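Local coordinates for 3-dehydroquinate dehydratase (Aquifex aeolicus, PDB 2EGZ), which catalyses the cis-dehydration of 3-dehydroquinate to 3-dehydroshikimate, the third step of the chorismate pathway, through a Schiff base with its substrate, at residues B[32-35]-B[40-43]; B[75-80]-B[94-99]; B[110-115]-B[188-193]; B[87-92]-B[98-103]. All blocks are in the same frame, centred on the assembly; numbering follows the deposited sequence.

How the contacts relate
The four contacts belong to one TIM barrel. Contacts 2 and 4 are the closest pair, with centres about 6 Å apart. Both use helix 94-107, and F77 of contact 2 packs on T87 of contact 4 (CE1 to CG2 3.7 Å). Contact 1 lies further round the outer layer, about 16 Å from contact 2 between centres, and meets it where K43 CB lies 3.7 Å from L80 CD2. Contact 3 crosses the barrel interior. Its strand 110-117 neighbours strand 86-90 of contact 4, and S114 OG bonds D88 OD1 at 2.7 Å. Contact 3 is next to the active site: the Y192 side chain comes within about 3 Å of that of K142, the Schiff-base lysine.

Contact 1. Residues B[32-35]-B[40-43]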
loop_
_atom_site.group_PDB
_atom_site.type_symbol
_atom_site.label_atom_id
_atom_site.label_comp_id
_atom_site.label_asym_id
_atom_site.label_seq_id
_atom_site.Cartn_x
_atom_site.Cartn_y
_atom_site.Cartn_z
ATOM N N ASP B 32 5.505 -16.848 2.877
ATOM C CA ASP B 32 4.366 -16.336 3.631
ATOM C C ASP B 32 3.323 -17.436 3.834
ATOM O O ASP B 32 2.424 -17.308 4.666
ATOM C CB ASP B 32 3.731 -15.149 2.901
ATOM C CG ASP B 32 3.449 -15.447 1.443
ATOM O OD1 ASP B 32 4.422 -15.616 0.677
ATOM O OD2 ASP B 32 2.260 -15.517 1.064
ATOM N N GLN B 33 3.454 -18.517 3.068
ATOM C CA GLN B 33 2.530 -19.642 3.149
ATOM C C GLN B 33 3.171 -20.834 3.858
ATOM O O GLN B 33 2.602 -21.926 3.895
ATOM C CB GLN B 33 2.091 -20.046 1.740
ATOM C CG GLN B 33 1.388 -18.930 0.976
ATOM C CD GLN B 33 -0.113 -18.916 1.196
ATOM O OE1 GLN B 33 -0.590 -18.990 2.331
ATOM N NE2 GLN B 33 -0.869 -18.817 0.104
ATOM N N PHE B 34 4.357 -20.612 4.415
ATOM C CA PHE B 34 5.097 -21.647 5.133
ATOM C C PHE B 34 4.631 -21.744 6.581
ATOM O O PHE B 34 4.336 -20.731 7.217
ATOM C CB PHE B 34 6.597 -21.329 5.124
ATOM C CG PHE B 34 7.335 -21.841 3.910
ATOM C CD1 PHE B 34 6.749 -21.812 2.649
ATOM C CD2 PHE B 34 8.641 -22.316 4.031
ATOM C CE1 PHE B 34 7.452 -22.248 1.523
ATOM C CE2 PHE B 34 9.354 -22.753 2.916
ATOM C CZ PHE B 34 8.758 -22.717 1.659
ATOM N N SER B 35 4.575 -22.967 7.099
ATOM C CA SER B 35 4.164 -23.195 8.480
ATOM C C SER B 35 5.386 -23.090 9.391
ATOM O O SER B 35 5.289 -23.257 10.606
ATOM C CB SER B 35 3.527 -24.571 8.616
ATOM N N ASN B 40 16.839 -21.666 8.987
ATOM C CA ASN B 40 17.354 -22.934 8.495
ATOM C C ASN B 40 16.352 -23.684 7.639
ATOM O O ASN B 40 16.710 -24.233 6.595
ATOM C CB ASN B 40 17.794 -23.831 9.651
ATOM C CG ASN B 40 18.487 -25.086 9.166
ATOM O OD1 ASN B 40 19.531 -25.013 8.521
ATOM N ND2 ASN B 40 17.906 -26.242 9.463
ATOM N N TYR B 41 15.099 -23.714 8.084
ATOM C CA TYR B 41 14.052 -24.403 7.347
ATOM C C TYR B 41 13.960 -23.853 5.929
ATOM O O TYR B 41 13.901 -24.612 4.964
ATOM C CB TYR B 41 12.704 -24.223 8.044
ATOM C CG TYR B 41 11.589 -25.065 7.461
ATOM C CD1 TYR B 41 11.554 -26.448 7.658
ATOM C CD2 TYR B 41 10.557 -24.478 6.727
ATOM C CE1 TYR B 41 10.514 -27.223 7.144
ATOM C CE2 TYR B 41 9.516 -25.245 6.206
ATOM C CZ TYR B 41 9.500 -26.615 6.421
ATOM O OH TYR B 41 8.462 -27.368 5.920
ATOM N N VAL B 42 13.954 -22.530 5.804
ATOM C CA VAL B 42 13.851 -21.905 4.491
ATOM C C VAL B 42 15.134 -22.086 3.687
ATOM O O VAL B 42 15.085 -22.320 2.481
ATOM C CB VAL B 42 13.519 -20.402 4.607
ATOM C CG1 VAL B 42 13.252 -19.828 3.222
ATOM C CG2 VAL B 42 12.289 -20.212 5.492
ATOM N N LYS B 43 16.278 -21.989 4.355
ATOM C CA LYS B 43 17.553 -22.170 3.675
ATOM C C LYS B 43 17.616 -23.554 3.028
ATOM O O LYS B 43 17.949 -23.679 1.848
ATOM C CB LYS B 43 18.713 -21.999 4.661
ATOM C CG LYS B 43 20.086 -22.231 4.050
ATOM C CD LYS B 43 21.199 -21.883 5.025
ATOM C CE LYS B 43 22.560 -22.312 4.496
ATOM N NZ LYS B 43 22.677 -23.802 4.421
#
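The hydroxyl of Y41 and the backbone N of S35 both hydrogen-bond to OD2 of D9. One carboxylate oxygen thus ties the loop at 32-35 to the start of helix 39-51. Beside this polar tie the contact is apolar. It is carried by the rings of F34 and Y41, with V42 as a lesser partner. CD2 of F34 makes the closest approach, 3.8 Å from CE2 of Y41. The same F34 atom is 4.0 Å from CD2 of Y41. F34 CE2 follows at 4.1 Å from Y41 CE2.

The two rings are not stacked. Their planes are about 80° apart, and F34 CD2 arrives at the edge of the Y41 ring, close to its plane. Seen from F34, the tyrosine comes in obliquely. CG of Y41 is anti to its backbone N (chi1 -172°). This carries the ring away from the helix toward the loop, where its hydroxyl can meet D9. V42 adds a looser touch, with CG2 4.5 Å from F34 CD2. The bond to D9 and the packing on F34 together probably limit how the tyrosine ring can swing. K45 makes a cation-pi contact with the same ring.

The loop follows strand 26-30, and the F34 side chain lies about 4 Å from that of L29, a predicted substrate-binding residue. F34 also touches D9. The contact therefore closes the turn from strand 26-30 into helix 39-51, while V42 continues the packing onto V31 and onto L76 of helix 73-80.

Contact 2. Residues B[75-80]-B[94-99]; sequences ELFEEL and RGLLVK
E78 and K99 reach across from helices 73-80 and 94-107, and their side chains cross at a slant. E78 starts out pointing past the other helix, and its carboxylate then comes round to the lysine. The lysine starts toward the other helix, with CG anti to its backbone N (chi1 175°), and runs extended until it bends at its last torsion (chi4 56°). That bend turns NZ to E78 OE2 at 2.8 Å, forming a hydrogen-bonded salt bridge. NZ meets the anti lone pair of OE2, on the side away from the other carboxylate oxygen. Only the end of the lysine meets the glutamate: NZ is also 3.4 Å from CG of E78. With an alanine at E78 the carboxylate is gone, and the K99 ammonium is likely to lose this charged mate and turn more freely.

Deeper in, CE2 of F77 is 4.3 Å from CD1 of L96, which approaches the ring obliquely. F77 and L96 both also pack on I89 of strand 86-90.

The chemistry is split by depth. An ion pair joins the helices where both side chains are partly exposed and solvent is likely to weaken the charge attraction, and a light apolar touch joins them beneath.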
loop_
_atom_site.group_PDB
_atom_site.type_symbol
_atom_site.label_atom_id
_atom_site.label_comp_id
_atom_site.label_asym_id
_atom_site.label_seq_id
_atom_site.Cartn_x
_atom_site.Cartn_y
_atom_site.Cartn_z
ATOM N N GLU B 75 14.881 -10.557 8.351
ATOM C CA GLU B 75 16.043 -11.385 8.644
ATOM C C GLU B 75 16.213 -12.434 7.556
ATOM O O GLU B 75 17.331 -12.731 7.135
ATOM C CB GLU B 75 15.879 -12.064 10.011
ATOM N N LEU B 76 15.100 -12.999 7.104
ATOM C CA LEU B 76 15.142 -14.009 6.056
ATOM C C LEU B 76 15.770 -13.419 4.797
ATOM O O LEU B 76 16.614 -14.054 4.165
ATOM C CB LEU B 76 13.733 -14.520 5.759
ATOM C CG LEU B 76 13.138 -15.412 6.852
ATOM C CD1 LEU B 76 11.641 -15.586 6.648
ATOM C CD2 LEU B 76 13.847 -16.754 6.831
ATOM N N PHE B 77 15.365 -12.202 4.445
ATOM C CA PHE B 77 15.905 -11.533 3.264
ATOM C C PHE B 77 17.408 -11.299 3.408
ATOM O O PHE B 77 18.183 -11.585 2.493
ATOM C CB PHE B 77 15.213 -10.184 3.034
ATOM C CG PHE B 77 13.832 -10.294 2.451
ATOM C CD1 PHE B 77 13.592 -11.100 1.342
ATOM C CD2 PHE B 77 12.779 -9.555 2.982
ATOM C CE1 PHE B 77 12.330 -11.170 0.773
ATOM C CE2 PHE B 77 11.508 -9.619 2.416
ATOM C CZ PHE B 77 11.286 -10.431 1.306
ATOM N N GLU B 78 17.812 -10.774 4.561
ATOM C CA GLU B 78 19.217 -10.494 4.826
ATOM C C GLU B 78 20.078 -11.734 4.650
ATOM O O GLU B 78 21.122 -11.690 4.005
ATOM C CB GLU B 78 19.399 -9.973 6.256
ATOM C CG GLU B 78 18.565 -8.757 6.597
ATOM C CD GLU B 78 18.863 -8.225 7.990
ATOM O OE1 GLU B 78 18.800 -9.014 8.961
ATOM O OE2 GLU B 78 19.157 -7.015 8.110
ATOM N N GLU B 79 19.622 -12.841 5.222
ATOM C CA GLU B 79 20.359 -14.095 5.168
ATOM C C GLU B 79 20.183 -14.950 3.917
ATOM O O GLU B 79 21.126 -15.605 3.476
ATOM C CB GLU B 79 20.002 -14.946 6.388
ATOM C CG GLU B 79 20.286 -14.268 7.717
ATOM C CD GLU B 79 21.725 -13.817 7.831
ATOM O OE1 GLU B 79 22.630 -14.656 7.633
ATOM O OE2 GLU B 79 21.950 -12.623 8.121
ATOM N N LEU B 80 18.987 -14.946 3.338
ATOM C CA LEU B 80 18.728 -15.785 2.176
ATOM C C LEU B 80 18.777 -15.144 0.789
ATOM O O LEU B 80 18.964 -15.846 -0.203
ATOM C CB LEU B 80 17.388 -16.499 2.363
ATOM C CG LEU B 80 17.290 -17.320 3.654
ATOM C CD1 LEU B 80 15.908 -17.941 3.765
ATOM C CD2 LEU B 80 18.361 -18.404 3.659
ATOM N N ARG B 94 8.933 -0.008 0.662
ATOM C CA ARG B 94 10.006 0.940 0.390
ATOM C C ARG B 94 11.238 0.848 1.282
ATOM O O ARG B 94 12.361 1.020 0.808
ATOM C CB ARG B 94 9.447 2.361 0.446
ATOM C CG ARG B 94 8.308 2.616 -0.531
ATOM C CD ARG B 94 8.807 2.801 -1.955
ATOM N NE ARG B 94 7.700 2.973 -2.894
ATOM C CZ ARG B 94 7.826 3.477 -4.118
ATOM N NH1 ARG B 94 9.018 3.865 -4.557
ATOM N NH2 ARG B 94 6.762 3.597 -4.904
ATOM N N GLY B 95 11.031 0.578 2.568
ATOM C CA GLY B 95 12.147 0.496 3.498
ATOM C C GLY B 95 13.151 -0.625 3.277
ATOM O O GLY B 95 14.251 -0.590 3.833
ATOM N N LEU B 96 12.787 -1.616 2.468
ATOM C CA LEU B 96 13.675 -2.747 2.203
ATOM C C LEU B 96 14.292 -2.733 0.807
ATOM O O LEU B 96 15.239 -3.470 0.539
ATOM C CB LEU B 96 12.914 -4.061 2.400
ATOM C CG LEU B 96 12.347 -4.323 3.797
ATOM C CD1 LEU B 96 11.449 -5.543 3.774
ATOM C CD2 LEU B 96 13.489 -4.518 4.781
ATOM N N LEU B 97 13.770 -1.882 -0.071
ATOM C CA LEU B 97 14.252 -1.804 -1.450
ATOM C C LEU B 97 15.753 -1.574 -1.642
ATOM O O LEU B 97 16.441 -2.410 -2.238
ATOM C CB LEU B 97 13.467 -0.731 -2.218
ATOM C CG LEU B 97 11.948 -0.918 -2.344
ATOM C CD1 LEU B 97 11.361 0.240 -3.131
ATOM C CD2 LEU B 97 11.631 -2.240 -3.034
ATOM N N VAL B 98 16.264 -0.446 -1.156
ATOM C CA VAL B 98 17.688 -0.142 -1.312
ATOM C C VAL B 98 18.541 -1.243 -0.694
ATOM O O VAL B 98 19.540 -1.671 -1.270
ATOM C CB VAL B 98 18.052 1.207 -0.646
ATOM C CG1 VAL B 98 19.542 1.478 -0.790
ATOM C CG2 VAL B 98 17.242 2.331 -1.276
ATOM N N LYS B 99 18.124 -1.694 0.481
ATOM C CA LYS B 99 18.808 -2.744 1.222
ATOM C C LYS B 99 18.891 -4.055 0.431
ATOM O O LYS B 99 19.971 -4.627 0.275
ATOM C CB LYS B 99 18.075 -2.962 2.549
ATOM C CG LYS B 99 18.582 -4.107 3.399
ATOM C CD LYS B 99 17.820 -4.155 4.718
ATOM C CE LYS B 99 18.125 -5.418 5.500
ATOM N NZ LYS B 99 19.578 -5.580 5.752
#

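Contact 3. Residues B[110-115]-B[188-193]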
loop_
_atom_site.group_PDB
_atom_site.type_symbol
_atom_site.label_atom_id
_atom_site.label_comp_id
_atom_site.label_asym_id
_atom_site.label_seq_id
_atom_site.Cartn_x
_atom_site.Cartn_y
_atom_site.Cartn_z
ATOM N N LYS B 110 19.393 -11.498 -8.561
ATOM C CA LYS B 110 18.432 -10.562 -9.148
ATOM C C LYS B 110 17.296 -10.165 -8.222
ATOM O O LYS B 110 16.826 -10.965 -7.414
ATOM C CB LYS B 110 17.832 -11.151 -10.430
ATOM C CG LYS B 110 18.847 -11.439 -11.520
ATOM C CD LYS B 110 18.170 -11.981 -12.771
ATOM C CE LYS B 110 19.175 -12.152 -13.905
ATOM N NZ LYS B 110 18.518 -12.617 -15.160
ATOM N N LEU B 111 16.842 -8.924 -8.364
ATOM C CA LEU B 111 15.755 -8.420 -7.543
ATOM C C LEU B 111 14.510 -8.155 -8.374
ATOM O O LEU B 111 14.562 -7.448 -9.382
ATOM C CB LEU B 111 16.167 -7.119 -6.848
ATOM C CG LEU B 111 15.192 -6.569 -5.799
ATOM C CD1 LEU B 111 15.084 -7.556 -4.648
ATOM C CD2 LEU B 111 15.672 -5.210 -5.289
ATOM N N ILE B 112 13.398 -8.746 -7.961
ATOM C CA ILE B 112 12.130 -8.514 -8.634
ATOM C C ILE B 112 11.399 -7.561 -7.703
ATOM O O ILE B 112 11.369 -7.782 -6.499
ATOM C CB ILE B 112 11.302 -9.807 -8.773
ATOM C CG1 ILE B 112 11.944 -10.739 -9.804
ATOM C CG2 ILE B 112 9.873 -9.470 -9.172
ATOM C CD1 ILE B 112 11.261 -12.097 -9.884
ATOM N N ILE B 113 10.840 -6.487 -8.248
ATOM C CA ILE B 113 10.107 -5.528 -7.434
ATOM C C ILE B 113 8.684 -5.572 -7.950
ATOM O O ILE B 113 8.394 -5.133 -9.064
ATOM C CB ILE B 113 10.712 -4.127 -7.562
ATOM C CG1 ILE B 113 12.133 -4.147 -6.982
ATOM C CG2 ILE B 113 9.842 -3.111 -6.824
ATOM C CD1 ILE B 113 12.910 -2.852 -7.164
ATOM N N SER B 114 7.800 -6.120 -7.126
ATOM C CA SER B 114 6.415 -6.328 -7.512
ATOM C C SER B 114 5.328 -5.392 -7.002
ATOM O O SER B 114 5.486 -4.681 -6.008
ATOM C CB SER B 114 6.024 -7.754 -7.138
ATOM O OG SER B 114 6.148 -7.936 -5.734
ATOM N N TYR B 115 4.208 -5.437 -7.714
ATOM C CA TYR B 115 3.019 -4.663 -7.397
ATOM C C TYR B 115 1.837 -5.550 -7.751
ATOM O O TYR B 115 1.772 -6.078 -8.862
ATOM C CB TYR B 115 2.944 -3.387 -8.240
ATOM C CG TYR B 115 1.590 -2.715 -8.138
ATOM C CD1 TYR B 115 1.218 -2.033 -6.982
ATOM C CD2 TYR B 115 0.649 -2.834 -9.164
ATOM C CE1 TYR B 115 -0.062 -1.496 -6.840
ATOM C CE2 TYR B 115 -0.633 -2.300 -9.033
ATOM C CZ TYR B 115 -0.981 -1.636 -7.867
ATOM O OH TYR B 115 -2.260 -1.139 -7.716
ATOM N N SER B 188 7.869 -9.755 -21.159
ATOM C CA SER B 188 7.702 -10.453 -19.880
ATOM C C SER B 188 8.656 -11.648 -19.906
ATOM O O SER B 188 8.564 -12.505 -20.784
ATOM C CB SER B 188 6.255 -10.923 -19.706
ATOM O OG SER B 188 6.012 -11.305 -18.361
ATOM N N VAL B 189 9.559 -11.706 -18.929
ATOM C CA VAL B 189 10.578 -12.750 -18.882
ATOM C C VAL B 189 10.275 -14.006 -18.073
ATOM O O VAL B 189 10.958 -15.022 -18.237
ATOM C CB VAL B 189 11.912 -12.164 -18.384
ATOM C CG1 VAL B 189 12.397 -11.103 -19.363
ATOM C CG2 VAL B 189 11.731 -11.554 -16.989
ATOM N N ILE B 190 9.273 -13.937 -17.204
ATOM C CA ILE B 190 8.886 -15.080 -16.379
ATOM C C ILE B 190 7.369 -15.185 -16.347
ATOM O O ILE B 190 6.669 -14.171 -16.270
ATOM C CB ILE B 190 9.391 -14.926 -14.917
ATOM C CG1 ILE B 190 10.919 -14.870 -14.885
ATOM C CG2 ILE B 190 8.873 -16.082 -14.052
ATOM C CD1 ILE B 190 11.491 -14.493 -13.517
ATOM N N THR B 191 6.860 -16.410 -16.435
ATOM C CA THR B 191 5.424 -16.642 -16.376
ATOM C C THR B 191 5.216 -17.587 -15.193
ATOM O O THR B 191 6.097 -18.378 -14.867
ATOM C CB THR B 191 4.888 -17.271 -17.688
ATOM O OG1 THR B 191 3.453 -17.249 -17.679
ATOM C CG2 THR B 191 5.371 -18.702 -17.841
ATOM N N TYR B 192 4.066 -17.488 -14.541
ATOM C CA TYR B 192 3.783 -18.308 -13.366
ATOM C C TYR B 192 2.653 -19.292 -13.616
ATOM O O TYR B 192 1.599 -18.930 -14.144
ATOM C CB TYR B 192 3.434 -17.403 -12.181
ATOM C CG TYR B 192 4.555 -16.471 -11.789
ATOM C CD1 TYR B 192 5.199 -16.603 -10.559
ATOM C CD2 TYR B 192 4.991 -15.467 -12.659
ATOM C CE1 TYR B 192 6.256 -15.750 -10.200
ATOM C CE2 TYR B 192 6.043 -14.614 -12.312
ATOM C CZ TYR B 192 6.668 -14.763 -11.083
ATOM O OH TYR B 192 7.704 -13.925 -10.736
ATOM N N CYS B 193 2.878 -20.535 -13.213
ATOM C CA CYS B 193 1.898 -21.594 -13.413
ATOM C C CYS B 193 1.479 -22.230 -12.103
ATOM O O CYS B 193 2.027 -21.926 -11.044
ATOM C CB CYS B 193 2.491 -22.696 -14.296
ATOM S SG CYS B 193 2.953 -22.204 -15.950
#
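In I112 CG1 is anti to the carbonyl carbon (chi1 -71°), which sends CD1 into the barrel interior. CG of Y192 is set likewise (chi1 -61°), and its ring reaches in from the other strand. From CG1 the isoleucine runs on extended to CD1, and the tyrosine ring extends to its hydroxyl. The two side chains come from opposite directions. CD1 of I112 ends 4.1 Å from OH of Y192, a van der Waals touch of a methyl group on an oxygen. The same methyl group lies 4.4 Å from CD1 of I190. One isoleucine end therefore serves both partners, and the contact is small.

The backbones stay well apart: the closest CA atoms, those of I112 and I190, are 10.7 Å from each other. The two strands are not neighbours in the sheet, and their side chains bridge the interior of the barrel between them. All three residues are buried.

Y192 also faces the active site: its ring makes a cation-pi contact with K142, the lysine that forms the Schiff base, and its side chain lies about 3 Å from a bound tartrate, probably from the crystallisation liquor. I112 thus packs on the hydroxyl end of a residue that lines the catalytic centre.

Around the contact, I168 of strand 168-172 touches I112, I190 and Y192 alike, I190 packs further on strand 2-7, and the backbone of I112 is hydrogen-bonded to strand 86-90 beside it.

Contact 4. Residues B[87-92]-B[98-103]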
loop_
_atom_site.group_PDB
_atom_site.type_symbol
_atom_site.label_atom_id
_atom_site.label_comp_id
_atom_site.label_asym_id
_atom_site.label_seq_id
_atom_site.Cartn_x
_atom_site.Cartn_y
_atom_site.Cartn_z
ATOM N N THR B 87 14.917 -12.546 -5.729
ATOM C CA THR B 87 14.233 -12.180 -4.498
ATOM C C THR B 87 13.124 -11.243 -4.966
ATOM O O THR B 87 13.377 -10.293 -5.711
ATOM C CB THR B 87 15.136 -11.432 -3.500
ATOM O OG1 THR B 87 16.085 -12.343 -2.928
ATOM C CG2 THR B 87 14.290 -10.825 -2.386
ATOM N N ASP B 88 11.893 -11.536 -4.565
ATOM C CA ASP B 88 10.752 -10.711 -4.942
ATOM C C ASP B 88 10.336 -9.885 -3.729
ATOM O O ASP B 88 9.925 -10.438 -2.711
ATOM C CB ASP B 88 9.580 -11.600 -5.395
ATOM C CG ASP B 88 8.356 -10.796 -5.829
ATOM O OD1 ASP B 88 8.065 -9.756 -5.198
ATOM O OD2 ASP B 88 7.665 -11.214 -6.790
ATOM N N ILE B 89 10.461 -8.568 -3.839
ATOM C CA ILE B 89 10.073 -7.667 -2.760
ATOM C C ILE B 89 9.017 -6.723 -3.336
ATOM O O ILE B 89 9.084 -6.360 -4.505
ATOM C CB ILE B 89 11.288 -6.859 -2.236
ATOM C CG1 ILE B 89 10.872 -5.969 -1.055
ATOM C CG2 ILE B 89 11.878 -6.021 -3.354
ATOM C CD1 ILE B 89 10.399 -6.741 0.162
ATOM N N GLU B 90 8.032 -6.344 -2.528
ATOM C CA GLU B 90 6.983 -5.448 -3.011
ATOM C C GLU B 90 7.496 -4.018 -3.119
ATOM O O GLU B 90 8.265 -3.556 -2.269
ATOM C CB GLU B 90 5.772 -5.456 -2.072
ATOM C CG GLU B 90 5.169 -6.821 -1.758
ATOM C CD GLU B 90 6.024 -7.643 -0.813
ATOM O OE1 GLU B 90 6.797 -7.049 -0.028
ATOM O OE2 GLU B 90 5.909 -8.887 -0.846
ATOM N N LEU B 91 7.068 -3.317 -4.165
ATOM C CA LEU B 91 7.471 -1.929 -4.358
ATOM C C LEU B 91 6.980 -1.130 -3.154
ATOM O O LEU B 91 7.605 -0.153 -2.749
ATOM C CB LEU B 91 6.844 -1.364 -5.641
ATOM C CG LEU B 91 7.043 0.124 -5.959
ATOM C CD1 LEU B 91 8.524 0.442 -6.113
ATOM C CD2 LEU B 91 6.297 0.469 -7.237
ATOM N N SER B 92 5.859 -1.564 -2.584
ATOM C CA SER B 92 5.266 -0.885 -1.438
ATOM C C SER B 92 6.077 -1.015 -0.146
ATOM O O SER B 92 5.848 -0.265 0.804
ATOM C CB SER B 92 3.831 -1.384 -1.215
ATOM O OG SER B 92 3.794 -2.780 -1.004
ATOM N N VAL B 98 16.264 -0.446 -1.156
ATOM C CA VAL B 98 17.688 -0.142 -1.312
ATOM C C VAL B 98 18.541 -1.243 -0.694
ATOM O O VAL B 98 19.540 -1.671 -1.270
ATOM C CB VAL B 98 18.052 1.207 -0.646
ATOM C CG1 VAL B 98 19.542 1.478 -0.790
ATOM C CG2 VAL B 98 17.242 2.331 -1.276
ATOM N N LYS B 99 18.124 -1.694 0.481
ATOM C CA LYS B 99 18.808 -2.744 1.222
ATOM C C LYS B 99 18.891 -4.055 0.431
ATOM O O LYS B 99 19.971 -4.627 0.275
ATOM C CB LYS B 99 18.075 -2.962 2.549
ATOM C CG LYS B 99 18.582 -4.107 3.399
ATOM C CD LYS B 99 17.820 -4.155 4.718
ATOM C CE LYS B 99 18.125 -5.418 5.500
ATOM N NZ LYS B 99 19.578 -5.580 5.752
ATOM N N LEU B 100 17.752 -4.525 -0.071
ATOM C CA LEU B 100 17.715 -5.767 -0.839
ATOM C C LEU B 100 18.433 -5.646 -2.179
ATOM O O LEU B 100 18.936 -6.638 -2.712
ATOM C CB LEU B 100 16.265 -6.216 -1.051
ATOM C CG LEU B 100 15.665 -7.153 0.008
ATOM C CD1 LEU B 100 15.991 -6.656 1.405
ATOM C CD2 LEU B 100 14.161 -7.241 -0.184
ATOM N N TYR B 101 18.480 -4.439 -2.731
ATOM C CA TYR B 101 19.174 -4.237 -3.994
ATOM C C TYR B 101 20.675 -4.414 -3.773
ATOM O O TYR B 101 21.354 -5.089 -4.549
ATOM C CB TYR B 101 18.914 -2.836 -4.550
ATOM C CG TYR B 101 19.833 -2.492 -5.700
ATOM C CD1 TYR B 101 19.643 -3.054 -6.962
ATOM C CD2 TYR B 101 20.933 -1.652 -5.510
ATOM C CE1 TYR B 101 20.526 -2.793 -8.008
ATOM C CE2 TYR B 101 21.823 -1.385 -6.548
ATOM C CZ TYR B 101 21.614 -1.959 -7.791
ATOM O OH TYR B 101 22.494 -1.709 -8.818
ATOM N N ASN B 102 21.189 -3.799 -2.713
ATOM C CA ASN B 102 22.612 -3.895 -2.403
ATOM C C ASN B 102 23.017 -5.336 -2.129
ATOM O O ASN B 102 24.050 -5.798 -2.608
ATOM C CB ASN B 102 22.965 -3.020 -1.192
ATOM C CG ASN B 102 22.869 -1.534 -1.494
ATOM O OD1 ASN B 102 23.245 -1.086 -2.578
ATOM N ND2 ASN B 102 22.383 -0.760 -0.527
ATOM N N ILE B 103 22.191 -6.044 -1.364
ATOM C CA ILE B 103 22.458 -7.437 -1.018
ATOM C C ILE B 103 22.491 -8.326 -2.258
ATOM O O ILE B 103 23.446 -9.068 -2.471
ATOM C CB ILE B 103 21.385 -7.983 -0.050
ATOM C CG1 ILE B 103 21.459 -7.234 1.285
ATOM C CG2 ILE B 103 21.588 -9.479 0.168
ATOM C CD1 ILE B 103 20.325 -7.543 2.234
#
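Strand 86-90, helix 94-107 and strand 110-117 form a beta-alpha-beta unit, and this contact seats the helix on the first strand. L100 on the helix meets I89 and T87 on the strand. Nearly all of the touching is done by one methyl group, CD2 of L100. It sits against the whole I89 side chain, 3.6 Å from CB and 3.6 Å from CG1. CD1 of I89 is 3.8 Å from the same methyl group, and CG2 of I89 is a little further at 4.1 Å. T87 lies two residues back on the same side of the strand. Its CG2 is 4.2 Å from L100 CD2, so the leucine end rests over both residues.

CG1 of I89 is anti to the backbone N (chi1 -177°), which lays CG1 and CD1 alongside the L100 methyl group. L100 itself has a first torsion of -91°, off the usual staggered positions. This is consistent with a side chain turned to fit the strand surface. The contact itself is apolar throughout. The hydroxyl of T87 is hydrogen-bonded to OG of S81.

F77 of helix 73-80 also touches L100, so that helix packs into the same layer. Along one edge of the strand, T87 and I89 are hydrogen-bonded through their backbones to strand 110-117.

Branched strand residues facing outward onto a leucine of the following helix make up the layer between sheet and helices in a TIM barrel, the fold of this type I dehydroquinase.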